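PDB 5FRD: carboxylesterase (EST-2) from Archaeoglobus fulgidus, which probably hydrolyses carboxylic esters, as many members of its family do, and carries a coenzyme A molecule bound in the vicinity of its active site. Local coordinates for residues V14-G19 with Y47-P52; V194-E199 with K206-F211; W37-T42 with V230-H235. One frame throughout, in Å; residues are numbered along the deposited sequence.

Contact 1 (V14-G19 with Y47-P52); sequences VSLLKG and YAIDLP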
loop_
_atom_site.group_PDB
_atom_site.type_symbol
_atom_site.label_atom_id
_atom_site.label_comp_id
_atom_site.label_asym_id
_atom_site.label_seq_id
_atom_site.Cartn_x
_atom_site.Cartn_y
_atom_site.Cartn_z
ATOM N N VAL A 14 -17.158 0.543 -5.588
ATOM C CA VAL A 14 -15.811 0.875 -5.095
ATOM C C VAL A 14 -15.777 2.369 -4.830
ATOM O O VAL A 14 -16.043 3.175 -5.708
ATOM C CB VAL A 14 -14.720 0.463 -6.085
ATOM C CG1 VAL A 14 -13.337 0.921 -5.612
ATOM C CG2 VAL A 14 -14.712 -1.063 -6.269
ATOM N N SER A 15 -15.388 2.741 -3.600
ATOM C CA SER A 15 -15.170 4.130 -3.246
ATOM C C SER A 15 -13.695 4.478 -3.345
ATOM O O SER A 15 -12.843 3.614 -3.110
ATOM C CB SER A 15 -15.658 4.392 -1.840
ATOM O OG SER A 15 -15.716 5.802 -1.596
ATOM N N LEU A 16 -13.436 5.708 -3.712
ATOM C CA LEU A 16 -12.074 6.264 -3.707
ATOM C C LEU A 16 -12.091 7.640 -3.092
ATOM O O LEU A 16 -13.075 8.358 -3.174
ATOM C CB LEU A 16 -11.455 6.317 -5.101
ATOM C CG LEU A 16 -11.424 4.991 -5.883
ATOM C CD1 LEU A 16 -12.635 4.848 -6.817
ATOM C CD2 LEU A 16 -10.166 4.853 -6.701
ATOM N N LEU A 17 -10.946 8.041 -2.541
ATOM C CA LEU A 17 -10.707 9.431 -2.183
ATOM C C LEU A 17 -9.851 10.037 -3.259
ATOM O O LEU A 17 -8.931 9.396 -3.782
ATOM C CB LEU A 17 -10.010 9.557 -0.835
ATOM C CG LEU A 17 -10.813 9.140 0.366
ATOM C CD1 LEU A 17 -9.948 9.271 1.613
ATOM C CD2 LEU A 17 -12.094 9.943 0.511
ATOM N N LYS A 18 -10.084 11.297 -3.590
ATOM C CA LYS A 18 -9.271 11.982 -4.580
ATOM C C LYS A 18 -8.915 13.386 -4.147
ATOM O O LYS A 18 -9.693 14.079 -3.512
ATOM C CB LYS A 18 -9.916 12.072 -5.943
ATOM C CG LYS A 18 -11.215 12.826 -5.946
ATOM C CD LYS A 18 -11.830 12.883 -7.340
ATOM C CE LYS A 18 -11.222 13.978 -8.194
ATOM N NZ LYS A 18 -11.820 13.958 -9.565
ATOM N N GLY A 19 -7.689 13.745 -4.453
ATOM C CA GLY A 19 -7.197 15.103 -4.330
ATOM C C GLY A 19 -7.114 15.765 -5.666
ATOM O O GLY A 19 -7.897 15.439 -6.573
ATOM N N TYR A 47 -5.633 9.568 -6.697
ATOM C CA TYR A 47 -6.751 8.775 -6.202
ATOM C C TYR A 47 -6.281 7.647 -5.311
ATOM O O TYR A 47 -5.317 6.954 -5.665
ATOM C CB TYR A 47 -7.488 8.113 -7.380
ATOM C CG TYR A 47 -8.392 8.975 -8.202
ATOM C CD1 TYR A 47 -7.863 9.804 -9.164
ATOM C CD2 TYR A 47 -9.761 8.949 -8.027
ATOM C CE1 TYR A 47 -8.719 10.597 -9.982
ATOM C CE2 TYR A 47 -10.610 9.710 -8.837
ATOM C CZ TYR A 47 -10.068 10.520 -9.772
ATOM O OH TYR A 47 -10.903 11.276 -10.603
ATOM N N ALA A 48 -6.974 7.431 -4.198
ATOM C CA ALA A 48 -6.709 6.312 -3.298
ATOM C C ALA A 48 -7.928 5.423 -3.214
ATOM O O ALA A 48 -9.016 5.894 -2.896
ATOM C CB ALA A 48 -6.329 6.801 -1.902
ATOM N N ILE A 49 -7.742 4.146 -3.511
ATOM C CA ILE A 49 -8.853 3.206 -3.472
ATOM C C ILE A 49 -9.225 2.779 -2.061
ATOM O O ILE A 49 -8.353 2.606 -1.213
ATOM C CB ILE A 49 -8.520 1.994 -4.345
ATOM C CG1 ILE A 49 -9.753 1.118 -4.590
ATOM C CG2 ILE A 49 -7.374 1.175 -3.776
ATOM C CD1 ILE A 49 -9.530 -0.007 -5.608
ATOM N N ASP A 50 -10.513 2.569 -1.788
ATOM C CA ASP A 50 -10.933 1.691 -0.686
ATOM C C ASP A 50 -11.084 0.293 -1.286
ATOM O O ASP A 50 -11.994 0.088 -2.101
ATOM C CB ASP A 50 -12.310 2.097 -0.112
ATOM C CG ASP A 50 -12.300 3.289 0.803
ATOM O OD1 ASP A 50 -11.291 3.559 1.481
ATOM O OD2 ASP A 50 -13.412 3.902 0.960
ATOM N N LEU A 51 -10.188 -0.643 -1.023
ATOM C CA LEU A 51 -10.398 -1.983 -1.559
ATOM C C LEU A 51 -11.737 -2.517 -1.085
ATOM O O LEU A 51 -12.192 -2.188 0.016
ATOM C CB LEU A 51 -9.272 -2.933 -1.125
ATOM C CG LEU A 51 -7.894 -2.701 -1.730
ATOM C CD1 LEU A 51 -6.851 -3.542 -1.027
ATOM C CD2 LEU A 51 -7.864 -2.928 -3.231
ATOM N N PRO A 52 -12.391 -3.345 -1.912
ATOM C CA PRO A 52 -13.595 -4.005 -1.391
ATOM C C PRO A 52 -13.317 -4.620 -0.022
ATOM O O PRO A 52 -12.180 -5.025 0.272
ATOM C CB PRO A 52 -13.884 -5.069 -2.446
ATOM C CG PRO A 52 -13.346 -4.472 -3.704
ATOM C CD PRO A 52 -12.080 -3.753 -3.283
#
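Y47 and K18 face each other as a non-hydrogen-bonded antiparallel pair, their side chains lying side by side and pointing the same way. K18 CB sits over one face of the Y47 ring in a CH-pi contact, 3.9 Å from the centroid and offset toward the rim. In one of K18's two modelled conformers the chain bends at chi3 (-82°) beside the phenol and NZ donates to Y47 OH at 3.0 Å, a bond probably not always made. L16 shares this face of the sheet: its CB lies at the edge of the Y47 ring, near the ring plane, while its side chain crosses that of I49 obliquely, CD2 4.1 Å from I49 CB. The strands 12-18 and 47-49 are neighbours in the mixed sheet of the alpha/beta hydrolase fold, and helix 65-79 covers the face that carries V14, Y47 and I49. L17 and A48 form the hydrogen-bonded pair between them, A48 N meeting L17 O at 2.8 Å and L17 N meeting A48 O at 2.9 Å. Past the I49 position, D50 N adds a 2.9 Å bond to S15 O, nearly straight at 165°. The D50 carboxylate turns to other partners, a salt bridge to R4 and the backbone N of A34.

Contact 2 (V194-E199 with K206-F211); sequences VIVGEE and KYHEFF. With COA (coenzyme A), chain C.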
loop_
_atom_site.group_PDB
_atom_site.type_symbol
_atom_site.label_atom_id
_atom_site.label_comp_id
_atom_site.label_asym_id
_atom_site.label_seq_id
_atom_site.Cartn_x
_atom_site.Cartn_y
_atom_site.Cartn_z
ATOM N N VAL A 194 11.430 2.795 -3.812
ATOM C CA VAL A 194 11.236 1.847 -2.709
ATOM C C VAL A 194 11.433 2.644 -1.431
ATOM O O VAL A 194 12.489 3.284 -1.266
ATOM C CB VAL A 194 12.226 0.672 -2.802
ATOM C CG1 VAL A 194 12.031 -0.317 -1.687
ATOM C CG2 VAL A 194 12.135 -0.026 -4.168
ATOM N N ILE A 195 10.422 2.692 -0.567
ATOM C CA ILE A 195 10.441 3.531 0.611
ATOM C C ILE A 195 10.182 2.685 1.839
ATOM O O ILE A 195 9.223 1.893 1.852
ATOM C CB ILE A 195 9.377 4.650 0.564
ATOM C CG1 ILE A 195 9.552 5.562 -0.659
ATOM C CG2 ILE A 195 9.397 5.480 1.832
ATOM C CD1 ILE A 195 8.443 6.607 -0.855
ATOM N N VAL A 196 10.989 2.859 2.894
ATOM C CA VAL A 196 10.752 2.167 4.146
ATOM C C VAL A 196 11.140 3.092 5.278
ATOM O O VAL A 196 12.086 3.866 5.151
ATOM C CB VAL A 196 11.518 0.815 4.194
ATOM C CG1 VAL A 196 13.017 1.019 4.084
ATOM C CG2 VAL A 196 11.174 -0.003 5.423
ATOM N N GLY A 197 10.387 3.044 6.363
ATOM C CA GLY A 197 10.779 3.717 7.582
ATOM C C GLY A 197 11.954 2.977 8.194
ATOM O O GLY A 197 11.953 1.739 8.239
ATOM N N GLU A 198 12.910 3.737 8.719
ATOM C CA GLU A 198 14.134 3.134 9.287
ATOM C C GLU A 198 13.847 2.107 10.379
ATOM O O GLU A 198 14.586 1.128 10.481
ATOM C CB GLU A 198 15.015 4.266 9.799
ATOM C CG GLU A 198 16.399 3.833 10.272
ATOM C CD GLU A 198 17.246 5.030 10.674
ATOM O OE1 GLU A 198 17.415 5.945 9.837
ATOM O OE2 GLU A 198 17.754 5.039 11.816
ATOM N N GLU A 199 12.761 2.293 11.138
ATOM C CA GLU A 199 12.435 1.444 12.284
ATOM C C GLU A 199 11.431 0.330 11.968
ATOM O O GLU A 199 11.030 -0.400 12.846
ATOM C CB GLU A 199 11.901 2.319 13.426
ATOM C CG GLU A 199 12.885 3.418 13.799
ATOM C CD GLU A 199 12.493 4.233 15.017
ATOM O OE1 GLU A 199 11.776 3.707 15.898
ATOM O OE2 GLU A 199 12.938 5.401 15.087
ATOM N N LYS A 206 15.766 -5.172 4.904
ATOM C CA LYS A 206 16.175 -6.193 3.939
ATOM C C LYS A 206 15.124 -6.480 2.885
ATOM O O LYS A 206 15.486 -6.810 1.777
ATOM C CB LYS A 206 16.592 -7.481 4.601
ATOM C CG LYS A 206 17.934 -7.392 5.313
ATOM C CD LYS A 206 18.155 -8.635 6.183
ATOM C CE LYS A 206 19.291 -8.437 7.201
ATOM N NZ LYS A 206 20.098 -9.677 7.405
ATOM N N TYR A 207 13.835 -6.334 3.213
ATOM C CA TYR A 207 12.814 -6.559 2.190
ATOM C C TYR A 207 12.925 -5.507 1.087
ATOM O O TYR A 207 12.629 -5.781 -0.097
ATOM C CB TYR A 207 11.414 -6.489 2.755
ATOM C CG TYR A 207 10.968 -7.598 3.674
ATOM C CD1 TYR A 207 11.867 -8.531 4.225
ATOM C CD2 TYR A 207 9.616 -7.731 4.004
ATOM C CE1 TYR A 207 11.424 -9.545 5.092
ATOM C CE2 TYR A 207 9.171 -8.730 4.870
ATOM C CZ TYR A 207 10.090 -9.622 5.429
ATOM O OH TYR A 207 9.695 -10.620 6.321
ATOM N N HIS A 208 13.336 -4.297 1.464
ATOM C CA HIS A 208 13.415 -3.156 0.553
ATOM C C HIS A 208 14.730 -3.152 -0.226
ATOM O O HIS A 208 14.753 -2.824 -1.411
ATOM C CB HIS A 208 13.123 -1.882 1.339
ATOM C CG HIS A 208 11.730 -1.887 1.885
ATOM N ND1 HIS A 208 11.383 -2.524 3.053
ATOM C CD2 HIS A 208 10.576 -1.471 1.330
ATOM C CE1 HIS A 208 10.075 -2.445 3.218
ATOM N NE2 HIS A 208 9.569 -1.813 2.182
ATOM N N GLU A 209 15.812 -3.535 0.442
ATOM C CA GLU A 209 17.052 -3.788 -0.297
ATOM C C GLU A 209 16.867 -4.931 -1.299
ATOM O O GLU A 209 17.458 -4.883 -2.362
ATOM C CB GLU A 209 18.206 -4.087 0.661
ATOM C CG GLU A 209 18.722 -2.883 1.415
ATOM C CD GLU A 209 19.610 -1.951 0.617
ATOM O OE1 GLU A 209 19.745 -2.109 -0.619
ATOM O OE2 GLU A 209 20.187 -1.014 1.233
ATOM N N PHE A 210 16.013 -5.908 -0.995
ATOM C CA PHE A 210 15.763 -7.013 -1.945
ATOM C C PHE A 210 15.168 -6.455 -3.224
ATOM O O PHE A 210 15.645 -6.735 -4.332
ATOM C CB PHE A 210 14.858 -8.065 -1.333
ATOM C CG PHE A 210 14.526 -9.178 -2.288
ATOM C CD1 PHE A 210 15.341 -10.289 -2.356
ATOM C CD2 PHE A 210 13.429 -9.106 -3.122
ATOM C CE1 PHE A 210 15.061 -11.350 -3.214
ATOM C CE2 PHE A 210 13.152 -10.152 -4.011
ATOM C CZ PHE A 210 13.982 -11.267 -4.071
ATOM N N PHE A 211 14.128 -5.631 -3.107
ATOM C CA PHE A 211 13.603 -4.970 -4.302
ATOM C C PHE A 211 14.636 -4.143 -5.039
ATOM O O PHE A 211 14.759 -4.181 -6.273
ATOM C CB PHE A 211 12.449 -4.011 -3.946
ATOM C CG PHE A 211 11.169 -4.672 -3.507
ATOM C CD1 PHE A 211 10.538 -5.620 -4.300
ATOM C CD2 PHE A 211 10.533 -4.217 -2.342
ATOM C CE1 PHE A 211 9.302 -6.133 -3.895
ATOM C CE2 PHE A 211 9.316 -4.759 -1.953
ATOM C CZ PHE A 211 8.731 -5.717 -2.725
HETATM N N1A COA C . 12.373 -10.097 1.052
HETATM C C2A COA C . 13.588 -10.654 1.153
HETATM N N3A COA C . 13.786 -11.794 1.826
HETATM C C4A COA C . 12.754 -12.439 2.415
HETATM C C5A COA C . 11.410 -11.905 2.348
HETATM C C6A COA C . 11.258 -10.669 1.599
HETATM N N6A COA C . 10.038 -10.101 1.497
HETATM N N7A COA C . 10.580 -12.712 3.028
HETATM C C8A COA C . 11.351 -13.721 3.472
HETATM N N9A COA C . 12.637 -13.542 3.106
HETATM C C1B COA C . 13.751 -14.441 3.464
HETATM C C2B COA C . 14.020 -14.281 4.932
HETATM O O2B COA C . 14.891 -13.172 5.148
HETATM C C3B COA C . 14.581 -15.647 5.289
HETATM O O3B COA C . 15.969 -15.676 4.962
HETATM P P3B COA C . 17.077 -16.328 5.944
HETATM O O7A COA C . 16.646 -17.779 5.969
HETATM O O8A COA C . 16.908 -15.565 7.242
HETATM O O9A COA C . 18.383 -16.041 5.237
HETATM C C4B COA C . 13.820 -16.595 4.382
HETATM O O4B COA C . 13.367 -15.789 3.276
HETATM C C5B COA C . 12.635 -17.284 5.039
HETATM O O5B COA C . 11.735 -16.289 5.551
HETATM P P1A COA C . 10.148 -16.531 5.579
HETATM O O1A COA C . 9.673 -17.092 4.303
HETATM O O2A COA C . 9.560 -15.189 6.016
HETATM O O3A COA C . 9.831 -17.659 6.680
HETATM P P2A COA C . 10.318 -17.774 8.209
HETATM O O4A COA C . 9.545 -18.977 8.674
HETATM O O5A COA C . 11.810 -17.667 8.287
HETATM O O6A COA C . 9.801 -16.452 8.987
HETATM C CBP COA C . 8.313 -14.897 9.970
HETATM C CCP COA C . 8.416 -16.191 9.176
HETATM C CDP COA C . 6.833 -14.553 10.126
HETATM C CEP COA C . 8.952 -15.123 11.355
HETATM C CAP COA C . 9.047 -13.772 9.196
HETATM O OAP COA C . 8.538 -13.682 7.841
HETATM C C9P COA C . 8.926 -12.427 9.879
HETATM O O9P COA C . 9.487 -12.223 10.935
HETATM N N8P COA C . 8.206 -11.486 9.241
HETATM C C7P COA C . 8.123 -10.090 9.677
HETATM C C6P COA C . 6.958 -9.798 10.617
HETATM C C5P COA C . 5.556 -9.812 10.040
HETATM O O5P COA C . 4.655 -10.449 10.600
HETATM N N4P COA C . 5.334 -9.062 8.958
HETATM C C3P COA C . 4.021 -8.895 8.379
HETATM C C2P COA C . 4.142 -8.751 6.880
HETATM S S1P COA C . 2.509 -8.388 6.200
#
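Strand 194-197, with V194 and V196 turned toward H208, runs nearly antiparallel to helix 206-211, their directions 169° apart and their axes 8.6 Å at closest approach. Both belong to the beta-alpha-beta unit made by strand 192-197, helix 205-214 and strand 218-223. The two valines meet the H208 imidazole from different directions: V196 CB stands over the centre of one ring face, 3.5 Å from the centroid in a CH-pi contact, while V194 CG1 comes in at the edge, in the ring plane, 3.5 Å from CD2 of H208. V196 has CG2 anti to its backbone N, which carries that methyl to 3.5 Å from ND1 of H208. One turn along the helix, F211 CB packs against V194 CG2 at 4.0 Å.

Y207 serves the coenzyme A pocket instead. The adenine lies nearly parallel over one face of the Y207 ring, its N6A 3.3 Å above the ring plane over the middle, and F210 CB approaches adenine C2A at 3.8 Å. Exchanging Y207 for an alanine would probably leave the adenine without its aromatic support on that side and its amino group freer to shift.

Both ring nitrogens of H208 are engaged, ND1 with P204 O and NE2 with T114 N. Because one partner is a carbonyl and the other a backbone N-H, the pattern is consistent with a neutral imidazole protonated on ND1 in this buried place.

Contact 3 (W37-T42 with V230-H235); sequences WVNQLT and VMLEKH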
loop_
_atom_site.group_PDB
_atom_site.type_symbol
_atom_site.label_atom_id
_atom_site.label_comp_id
_atom_site.label_asym_id
_atom_site.label_seq_id
_atom_site.Cartn_x
_atom_site.Cartn_y
_atom_site.Cartn_z
ATOM N N TRP A 37 -3.963 7.523 3.183
ATOM C CA TRP A 37 -3.220 8.353 2.283
ATOM C C TRP A 37 -3.615 9.820 2.298
ATOM O O TRP A 37 -3.163 10.584 1.425
ATOM C CB TRP A 37 -3.378 7.835 0.859
ATOM C CG TRP A 37 -2.913 6.411 0.700
ATOM C CD1 TRP A 37 -3.696 5.310 0.542
ATOM C CD2 TRP A 37 -1.571 5.945 0.679
ATOM N NE1 TRP A 37 -2.938 4.208 0.389
ATOM C CE2 TRP A 37 -1.614 4.557 0.459
ATOM C CE3 TRP A 37 -0.314 6.578 0.790
ATOM C CZ2 TRP A 37 -0.473 3.789 0.369
ATOM C CZ3 TRP A 37 0.816 5.825 0.654
ATOM C CH2 TRP A 37 0.732 4.443 0.454
ATOM N N VAL A 38 -4.405 10.256 3.284
ATOM C CA VAL A 38 -4.856 11.661 3.294
ATOM C C VAL A 38 -3.730 12.689 3.160
ATOM O O VAL A 38 -3.888 13.674 2.467
ATOM C CB VAL A 38 -5.738 12.054 4.502
ATOM C CG1 VAL A 38 -7.099 11.388 4.387
ATOM C CG2 VAL A 38 -5.059 11.786 5.834
ATOM N N ASN A 39 -2.599 12.448 3.816
ATOM C CA ASN A 39 -1.503 13.426 3.745
ATOM C C ASN A 39 -0.855 13.523 2.378
ATOM O O ASN A 39 -0.323 14.569 1.992
ATOM C CB ASN A 39 -0.420 13.117 4.783
ATOM C CG ASN A 39 -0.944 13.125 6.187
ATOM O OD1 ASN A 39 -1.325 14.178 6.709
ATOM N ND2 ASN A 39 -1.006 11.961 6.810
ATOM N N GLN A 40 -0.946 12.446 1.584
ATOM C CA GLN A 40 -0.463 12.440 0.222
ATOM C C GLN A 40 -1.508 13.003 -0.748
ATOM O O GLN A 40 -1.190 13.772 -1.653
ATOM C CB GLN A 40 -0.075 11.020 -0.218
ATOM C CG GLN A 40 1.182 10.487 0.455
ATOM C CD GLN A 40 1.030 10.274 1.949
ATOM O OE1 GLN A 40 0.130 9.580 2.396
ATOM N NE2 GLN A 40 1.966 10.880 2.774
ATOM N N LEU A 41 -2.766 12.652 -0.513
ATOM C CA LEU A 41 -3.835 13.098 -1.393
ATOM C C LEU A 41 -3.941 14.611 -1.401
ATOM O O LEU A 41 -4.140 15.196 -2.461
ATOM C CB LEU A 41 -5.165 12.474 -1.008
ATOM C CG LEU A 41 -5.257 10.984 -1.304
ATOM C CD1 LEU A 41 -6.374 10.380 -0.489
ATOM C CD2 LEU A 41 -5.472 10.757 -2.800
ATOM N N THR A 42 -3.782 15.227 -0.237
ATOM C CA THR A 42 -3.917 16.686 -0.102
ATOM C C THR A 42 -2.729 17.444 -0.666
ATOM O O THR A 42 -2.897 18.578 -1.127
ATOM C CB THR A 42 -4.185 17.106 1.357
ATOM O OG1 THR A 42 -3.106 16.638 2.179
ATOM C CG2 THR A 42 -5.505 16.610 1.857
ATOM N N VAL A 230 5.049 4.930 7.645
ATOM C CA VAL A 230 5.866 6.062 7.249
ATOM C C VAL A 230 5.090 7.217 6.604
ATOM O O VAL A 230 5.392 8.378 6.810
ATOM C CB VAL A 230 7.035 5.573 6.385
ATOM C CG1 VAL A 230 6.559 4.885 5.101
ATOM C CG2 VAL A 230 7.977 6.703 6.049
ATOM N N MET A 231 4.047 6.908 5.822
ATOM C CA MET A 231 3.281 7.960 5.139
ATOM C C MET A 231 2.443 8.795 6.096
ATOM O O MET A 231 2.066 9.897 5.747
ATOM C CB MET A 231 2.395 7.357 4.034
ATOM C CG MET A 231 1.170 6.584 4.508
ATOM S SD MET A 231 1.446 5.110 5.490
ATOM C CE MET A 231 2.323 4.201 4.261
ATOM N N LEU A 232 2.142 8.234 7.274
ATOM C CA LEU A 232 1.432 8.931 8.350
ATOM C C LEU A 232 2.383 9.525 9.361
ATOM O O LEU A 232 2.085 10.564 9.941
ATOM C CB LEU A 232 0.505 7.952 9.088
ATOM C CG LEU A 232 -0.649 7.385 8.277
ATOM C CD1 LEU A 232 -1.316 6.236 9.019
ATOM C CD2 LEU A 232 -1.650 8.477 7.965
ATOM N N GLU A 233 3.491 8.850 9.633
ATOM C CA GLU A 233 4.397 9.289 10.721
ATOM C C GLU A 233 5.334 10.401 10.297
ATOM O O GLU A 233 5.726 11.244 11.133
ATOM C CB GLU A 233 5.255 8.115 11.195
ATOM C CG GLU A 233 4.559 6.934 11.853
ATOM C CD GLU A 233 5.553 5.812 12.157
ATOM O OE1 GLU A 233 5.847 5.027 11.242
ATOM O OE2 GLU A 233 6.046 5.738 13.322
ATOM N N LYS A 234 5.761 10.372 9.047
ATOM C CA LYS A 234 6.699 11.332 8.491
ATOM C C LYS A 234 6.186 11.761 7.123
ATOM O O LYS A 234 6.867 11.608 6.121
ATOM C CB LYS A 234 8.110 10.757 8.385
ATOM C CG LYS A 234 8.762 10.473 9.729
ATOM C CD LYS A 234 9.106 11.734 10.470
ATOM C CE LYS A 234 9.849 11.381 11.755
ATOM N NZ LYS A 234 10.239 12.606 12.486
ATOM N N HIS A 235 4.976 12.311 7.128
ATOM C CA HIS A 235 4.350 12.621 5.839
ATOM C C HIS A 235 5.045 13.658 5.005
ATOM O O HIS A 235 5.062 13.562 3.793
ATOM C CB HIS A 235 2.864 12.949 5.984
ATOM C CG HIS A 235 2.570 14.340 6.459
ATOM N ND1 HIS A 235 2.335 14.616 7.776
ATOM C CD2 HIS A 235 2.455 15.514 5.795
ATOM C CE1 HIS A 235 2.037 15.900 7.902
ATOM N NE2 HIS A 235 2.124 16.468 6.720
HETATM O O HOH W 1 -0.521 11.712 9.731
#
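M231 meets W37 in a Met-aromatic contact that, in this alpha/beta hydrolase fold, joins the start of helix 38-43 to the short helix 230-233, nearly two hundred residues later in the chain. The M231 side chain can be followed outward. Its CB lies 3.6 Å from Q40 OE1. CG, placed between the backbone N and the carbonyl carbon (chi1 73°), packs 3.9 Å from CZ3 of W37. Bends at chi2 and chi3 then fold the chain so that SD stands above the face of the six-membered ring of W37, rather distant at 5.3 Å from its centroid, and CE ends 4.1 Å from CH2 of W37.

The backbone of M231 is gripped as well. Q40 NE2 donates to M231 O at 3.1 Å, with an N-H...O angle of 162°; the donor lies in the carbonyl plane, on a lone pair. NE2 also bonds to OD1 of N239, so the Q40 amide nitrogen ties helix 38-43 to both helix 230-233 and helix 235-249, and a flip of the amide would probably cost both bonds.

Farther out, the N39 amide stacks on the H235 imidazole with their planes 12° apart, OD1 lying 3.8 Å above the ring, over its centre. The other end of the same amide reaches helix 230-233 through a water: N39 ND2 donates to the water at 3.0 Å, and the water donates to L232 O at 2.9 Å.

In the fold
Contacts 1 and 2 reach the same sheet but do not touch; they sit on opposite sides of the chain's centre, their own centres 25 Å apart. The helical contact 3 touches both: L41 CD1 packs on L17 CB at 3.7 Å and W37 CD1 on A48 CB at 3.9 Å, while V230 CB approaches G197 N at 4.2 Å. Along the chain, contact 3 alternates with contact 1 and encloses contact 2. Contact 2 supplies Y207 and F210 to the coenzyme A pocket; the ligand lies about 13 Å from the M231 side chain of contact 3. A probable Ser-His-Asp triad (S89, H228, D200) is touched by V196 of contact 2, and M231 lies near it.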